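Local coordinates for YrdC-like domain-containing protein (Streptococcus mutans, PDB 3L7V), which is of uncharacterised function but belongs to the Sua5/YciO/YrdC family and may bind double-stranded RNA, with a suggested role in tRNA modification, at residues L131-E136 with G157-V162. Sequence-based numbering, arbitrary orientation.
With SO4 (sulfate ion), chain C.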
ATOM      1  N   LEU A 131       6.180  -4.275  -8.282  1.00 19.28           N
ATOM      2  CA  LEU A 131       7.456  -3.926  -8.933  1.00 21.06           C
ATOM      3  C   LEU A 131       8.703  -4.614  -8.302  1.00 17.96           C
ATOM      4  O   LEU A 131       8.650  -5.074  -7.167  1.00 19.93           O
ATOM      5  CB  LEU A 131       7.634  -2.397  -8.913  1.00 18.02           C
ATOM      6  CG  LEU A 131       6.634  -1.575  -9.745  1.00 18.52           C
ATOM      7  CD1 LEU A 131       6.618  -0.096  -9.334  1.00  7.93           C
ATOM      8  CD2 LEU A 131       6.907  -1.737 -11.258  1.00 12.86           C
ATOM      9  N   PRO A 132       9.826  -4.677  -9.042  1.00 18.63           N
ATOM     10  CA  PRO A 132      11.110  -5.131  -8.471  1.00 18.44           C
ATOM     11  C   PRO A 132      11.847  -3.991  -7.761  1.00 20.14           C
ATOM     12  O   PRO A 132      11.602  -2.831  -8.077  1.00 30.63           O
ATOM     13  CB  PRO A 132      11.930  -5.549  -9.704  1.00 17.03           C
ATOM     14  CG  PRO A 132      11.020  -5.314 -10.926  1.00 17.83           C
ATOM     15  CD  PRO A 132       9.956  -4.344 -10.472  1.00 15.76           C
ATOM     16  N   TRP A 133      12.743  -4.309  -6.833  1.00 24.09           N
ATOM     17  CA  TRP A 133      13.587  -3.283  -6.183  1.00 24.96           C
ATOM     18  C   TRP A 133      14.825  -2.952  -7.011  1.00 24.59           C
ATOM     19  O   TRP A 133      15.393  -3.825  -7.673  1.00 28.36           O
ATOM     20  CB  TRP A 133      14.047  -3.733  -4.783  1.00 14.74           C
ATOM     21  CG  TRP A 133      12.979  -3.694  -3.724  1.00 21.85           C
ATOM     22  CD1 TRP A 133      11.900  -4.533  -3.609  1.00 22.98           C
ATOM     23  CD2 TRP A 133      12.894  -2.779  -2.618  1.00 23.06           C
ATOM     24  NE1 TRP A 133      11.148  -4.188  -2.507  1.00 24.00           N
ATOM     25  CE2 TRP A 133      11.738  -3.121  -1.879  1.00 23.74           C
ATOM     26  CE3 TRP A 133      13.682  -1.706  -2.179  1.00 26.39           C
ATOM     27  CZ2 TRP A 133      11.349  -2.424  -0.731  1.00 23.25           C
ATOM     28  CZ3 TRP A 133      13.292  -1.015  -1.037  1.00 28.67           C
ATOM     29  CH2 TRP A 133      12.137  -1.381  -0.327  1.00 23.60           C
ATOM     30  N   LYS A 134      15.251  -1.696  -6.963  1.00 26.17           N
ATOM     31  CA  LYS A 134      16.565  -1.328  -7.499  1.00 34.44           C
ATOM     32  C   LYS A 134      17.672  -2.027  -6.712  1.00 36.92           C
ATOM     33  O   LYS A 134      17.638  -2.052  -5.482  1.00 39.09           O
ATOM     34  CB  LYS A 134      16.766   0.183  -7.435  1.00 30.38           C
ATOM     35  CG  LYS A 134      15.971   0.936  -8.468  1.00 32.23           C
ATOM     36  CD  LYS A 134      15.588   2.304  -7.945  1.00 39.42           C
ATOM     37  CE  LYS A 134      16.536   3.367  -8.438  1.00 46.03           C
ATOM     38  NZ  LYS A 134      16.268   3.609  -9.874  1.00 54.90           N
ATOM     39  N   ALA A 135      18.649  -2.593  -7.417  1.00 37.72           N
ATOM     40  CA  ALA A 135      19.732  -3.337  -6.762  1.00 41.24           C
ATOM     41  C   ALA A 135      20.292  -2.628  -5.533  1.00 41.33           C
ATOM     42  O   ALA A 135      20.437  -3.233  -4.473  1.00 42.42           O
ATOM     43  CB  ALA A 135      20.860  -3.637  -7.741  1.00 37.33           C
ATOM     44  N   GLU A 136      20.610  -1.346  -5.687  1.00 35.24           N
ATOM     45  CA  GLU A 136      21.269  -0.600  -4.628  1.00 40.01           C
ATOM     46  C   GLU A 136      20.326  -0.349  -3.449  1.00 40.87           C
ATOM     47  O   GLU A 136      20.762  -0.297  -2.294  1.00 34.28           O
ATOM     48  CB  GLU A 136      21.812   0.719  -5.173  1.00 48.53           C
ATOM     49  CG  GLU A 136      22.539   1.559  -4.142  1.00 60.23           C
ATOM     50  CD  GLU A 136      23.985   1.143  -3.960  1.00 69.55           C
ATOM     51  OE1 GLU A 136      24.297   0.489  -2.941  1.00 71.76           O
ATOM     52  OE2 GLU A 136      24.809   1.472  -4.839  1.00 76.58           O
ATOM     53  N   GLY A 157      11.644 -11.158  -4.945  1.00 22.17           N
ATOM     54  CA  GLY A 157      12.223  -9.860  -4.643  1.00 22.96           C
ATOM     55  C   GLY A 157      11.353  -8.672  -5.036  1.00 26.32           C
ATOM     56  O   GLY A 157      11.857  -7.571  -5.214  1.00 26.17           O
ATOM     57  N   THR A 158      10.049  -8.888  -5.170  1.00 21.59           N
ATOM     58  CA  THR A 158       9.134  -7.818  -5.560  1.00 23.87           C
ATOM     59  C   THR A 158       8.338  -7.342  -4.344  1.00 26.04           C
ATOM     60  O   THR A 158       8.236  -8.073  -3.352  1.00 25.36           O
ATOM     61  CB  THR A 158       8.158  -8.287  -6.681  1.00 24.78           C
ATOM     62  OG1 THR A 158       7.416  -9.433  -6.242  1.00 23.60           O
ATOM     63  CG2 THR A 158       8.920  -8.663  -7.959  1.00 20.21           C
ATOM     64  N   SER A 159       7.794  -6.122  -4.416  1.00 23.19           N
ATOM     65  CA  SER A 159       6.807  -5.629  -3.436  1.00 18.23           C
ATOM     66  C   SER A 159       5.662  -4.900  -4.135  1.00 22.39           C
ATOM     67  O   SER A 159       5.766  -4.572  -5.330  1.00 15.28           O
ATOM     68  CB  SER A 159       7.439  -4.670  -2.416  1.00 19.01           C
ATOM     69  OG  SER A 159       8.502  -5.260  -1.684  1.00 22.32           O
ATOM     70  N   CYS A 160       4.575  -4.653  -3.393  1.00 19.06           N
ATOM     71  CA  CYS A 160       3.489  -3.785  -3.857  1.00 16.50           C
ATOM     72  C   CYS A 160       3.683  -2.357  -3.326  1.00 23.55           C
ATOM     73  O   CYS A 160       3.619  -2.138  -2.115  1.00 25.94           O
ATOM     74  CB  CYS A 160       2.115  -4.318  -3.410  1.00 13.06           C
ATOM     75  SG  CYS A 160       0.686  -3.307  -3.993  1.00 25.57           S
ATOM     76  N   PHE A 161       3.910  -1.399  -4.230  1.00 17.62           N
ATOM     77  CA  PHE A 161       4.108   0.013  -3.860  1.00 21.49           C
ATOM     78  C   PHE A 161       2.810   0.822  -4.071  1.00 22.64           C
ATOM     79  O   PHE A 161       2.272   0.852  -5.177  1.00 26.59           O
ATOM     80  CB  PHE A 161       5.254   0.640  -4.690  1.00 18.21           C
ATOM     81  CG  PHE A 161       6.633   0.100  -4.362  1.00 12.73           C
ATOM     82  CD1 PHE A 161       7.454   0.750  -3.447  1.00 10.85           C
ATOM     83  CD2 PHE A 161       7.108  -1.048  -4.978  1.00  9.17           C
ATOM     84  CE1 PHE A 161       8.709   0.262  -3.151  1.00 17.54           C
ATOM     85  CE2 PHE A 161       8.365  -1.547  -4.679  1.00 18.87           C
ATOM     86  CZ  PHE A 161       9.168  -0.890  -3.764  1.00 21.61           C
ATOM     87  N   VAL A 162       2.326   1.496  -3.029  1.00 17.25           N
ATOM     88  CA  VAL A 162       1.003   2.146  -3.057  1.00 13.51           C
ATOM     89  C   VAL A 162       1.094   3.651  -2.839  1.00 17.87           C
ATOM     90  O   VAL A 162       1.859   4.085  -1.989  1.00 17.68           O
ATOM     91  CB  VAL A 162       0.101   1.593  -1.923  1.00 22.19           C
ATOM     92  CG1 VAL A 162      -1.302   2.122  -2.057  1.00 18.22           C
ATOM     93  CG2 VAL A 162       0.097   0.083  -1.933  1.00 21.98           C
TER
HETATM   94  S   SO4 C 263      18.848  -1.000 -11.084  1.00 65.97           S
HETATM   95  O1  SO4 C 263      19.001  -1.239 -12.516  1.00 65.68           O
HETATM   96  O2  SO4 C 263      18.496  -2.265 -10.438  1.00 60.97           O
HETATM   97  O3  SO4 C 263      20.107  -0.503 -10.532  1.00 68.38           O
HETATM   98  O4  SO4 C 263      17.816   0.013 -10.862  1.00 66.94           O
HETATM   99  O   HOH W   1      14.482  -6.687  -6.469  1.00 40.97           O
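Leu131 and Ser159 form an antiparallel hydrogen-bonded pair where strands 127-132 and 158-163 lie side by side in the mixed sheet of this YrdC-like domain. Leu131 N donates to Ser159 O at 3.0 Å, and Ser159 N returns the bond to Leu131 O. Beyond Pro132 the direct backbone pairing gives way to a water, which accepts from Trp133 N and donates to Gly157 O.

From there the Trp133 side chain runs outward. Its CB leads, with CG anti to the carbonyl carbon (chi1 -74°), to an indole whose NE1 edge turns toward the neighbouring strand. CD1 comes first, meeting Gly157 O at 3.4 Å near the ring plane. Next, NE1 gives its hydrogen to Ser159 OG almost straight (N-H...O 171°), with the oxygen in the plane of the indole. That hydroxyl is also hydrogen-bonded to Met152 O, so two partners fix its rotation. Further round, CE2 and CZ2 rest on Phe161, whose CZ touches one indole face toward the rim; the two ring planes are inclined at 57°. Leu106, from helix 100-106, touches both side chains. Phe161 reaches the strand partner too: its CD2 lies 4.2 Å from Leu131 CB.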